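Local coordinates for protein octaprenyl-diphosphate synthase (Roseobacter denitrificans, PDB 4JXN) that probably makes all-trans-octaprenyl diphosphate from farnesyl diphosphate and isopentenyl diphosphate, supplying the side-chain precursor of isoprenoid quinones, at residues G210-I215 / R300-R305. Sequence-based numbering, arbitrary orientation.
Sequences GDALGI and RTQAAR
The guanidinium of R305 lies with one face on the methyl of A212, whose CB sits 3.1 Å from its plane and towards the rim, while the carboxylate of D211, the amide of Q302 and, near the plane, CD1 of I215 meet its edge. This joins helices 200-224 and 291-309 of the all-helical prenyl synthase fold; the segments 210-215 and 300-305 run nearly antiparallel, at 158°, with their axes 7.8 Å apart at closest. The small A212 faces the partner helix and allows close approach: A212 CB also lies 3.4 Å from the backbone O of Q302.

R305 reaches across with CG anti to its backbone nitrogen (chi1 -172°) and then bends at chi3, which turns the flat end over A212. There R305 NH1 donates to D211 OD2 at 3.0 Å, a hydrogen-bonded salt bridge. The bond runs within the guanidinium plane but meets the carboxylate from above its plane, the two groups being turned 65° from each other. D211 is shared, because its OD1 pairs with R178 of helix 170-196, and NH2 of R305 has a second acidic partner in E208; charges from three helices are thus linked in a largely buried setting.

I215 packs its CG2 against CD of Q302, and its CD1 comes near both Q302 OE1 and R305 NH1. Replacing R305 with a leucine would probably leave D211 with one cationic partner fewer, take this partner from E208 and free the Q302 amide to turn. That amide is gripped side-on through a single atom: Q302 OE1 accepts from R305 NE, which lies above the carbonyl plane, and from R305 NH1 in that plane, on a lone pair, at 2.9 Å.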
# COMPACT_ATOMS: atom_id res chain seq x y z
N GLY A 210 -18.19 10.49 -12.24
CA GLY A 210 -16.78 10.48 -11.91
C GLY A 210 -15.97 9.63 -12.87
O GLY A 210 -14.83 9.95 -13.18
N ASP A 211 -16.54 8.53 -13.34
CA ASP A 211 -15.85 7.67 -14.28
C ASP A 211 -15.65 8.41 -15.60
O ASP A 211 -14.53 8.53 -16.10
CB ASP A 211 -16.63 6.36 -14.49
CG ASP A 211 -16.02 5.47 -15.58
OD1 ASP A 211 -14.91 4.93 -15.40
OD2 ASP A 211 -16.69 5.30 -16.62
N ALA A 212 -16.73 8.96 -16.13
CA ALA A 212 -16.63 9.67 -17.41
C ALA A 212 -15.73 10.88 -17.28
O ALA A 212 -14.95 11.15 -18.19
CB ALA A 212 -18.00 10.07 -17.91
N LEU A 213 -15.84 11.61 -16.17
CA LEU A 213 -15.00 12.79 -15.94
C LEU A 213 -13.52 12.42 -15.85
O LEU A 213 -12.67 13.20 -16.28
CB LEU A 213 -15.40 13.52 -14.65
CG LEU A 213 -14.72 14.87 -14.36
CD1 LEU A 213 -15.22 15.95 -15.31
CD2 LEU A 213 -14.92 15.29 -12.91
N GLY A 214 -13.22 11.27 -15.26
CA GLY A 214 -11.84 10.83 -15.10
C GLY A 214 -11.23 10.43 -16.44
O GLY A 214 -10.06 10.73 -16.72
N ILE A 215 -12.04 9.75 -17.25
CA ILE A 215 -11.64 9.35 -18.59
C ILE A 215 -11.37 10.60 -19.43
O ILE A 215 -10.33 10.68 -20.09
CB ILE A 215 -12.69 8.43 -19.27
CG1 ILE A 215 -12.82 7.11 -18.50
CG2 ILE A 215 -12.26 8.09 -20.69
CD1 ILE A 215 -14.06 6.29 -18.86
N ARG A 300 -14.41 15.08 -25.60
CA ARG A 300 -15.64 15.86 -25.52
C ARG A 300 -16.88 14.99 -25.25
O ARG A 300 -17.80 15.39 -24.52
CB ARG A 300 -15.82 16.68 -26.81
CG ARG A 300 -14.78 17.80 -26.96
CD ARG A 300 -15.13 18.74 -28.11
NE ARG A 300 -14.68 18.21 -29.40
CZ ARG A 300 -13.54 18.53 -30.00
NH1 ARG A 300 -12.70 19.41 -29.45
NH2 ARG A 300 -13.23 17.98 -31.17
N THR A 301 -16.86 13.77 -25.79
CA THR A 301 -17.99 12.84 -25.69
C THR A 301 -18.15 12.27 -24.28
O THR A 301 -19.26 12.15 -23.75
CB THR A 301 -17.82 11.70 -26.72
OG1 THR A 301 -17.98 12.23 -28.04
CG2 THR A 301 -18.82 10.59 -26.49
N GLN A 302 -17.04 11.92 -23.66
CA GLN A 302 -17.04 11.49 -22.28
C GLN A 302 -17.44 12.62 -21.33
O GLN A 302 -18.17 12.39 -20.37
CB GLN A 302 -15.67 10.99 -21.90
CG GLN A 302 -15.31 9.71 -22.64
CD GLN A 302 -15.85 8.48 -21.95
OE1 GLN A 302 -16.36 8.54 -20.83
NE2 GLN A 302 -15.71 7.34 -22.61
N ALA A 303 -16.95 13.82 -21.59
CA ALA A 303 -17.36 14.98 -20.80
C ALA A 303 -18.87 15.27 -20.91
O ALA A 303 -19.50 15.69 -19.94
CB ALA A 303 -16.57 16.20 -21.22
N ALA A 304 -19.46 15.05 -22.07
CA ALA A 304 -20.91 15.21 -22.21
C ALA A 304 -21.63 14.09 -21.46
O ALA A 304 -22.69 14.31 -20.87
CB ALA A 304 -21.32 15.23 -23.67
N ARG A 305 -21.03 12.90 -21.49
CA ARG A 305 -21.54 11.75 -20.76
C ARG A 305 -21.57 12.01 -19.27
O ARG A 305 -22.53 11.65 -18.59
CB ARG A 305 -20.70 10.51 -21.05
CG ARG A 305 -21.28 9.22 -20.49
CD ARG A 305 -20.57 7.99 -21.00
NE ARG A 305 -19.26 7.77 -20.40
CZ ARG A 305 -19.02 7.09 -19.27
NH1 ARG A 305 -17.77 6.97 -18.84
NH2 ARG A 305 -20.01 6.55 -18.56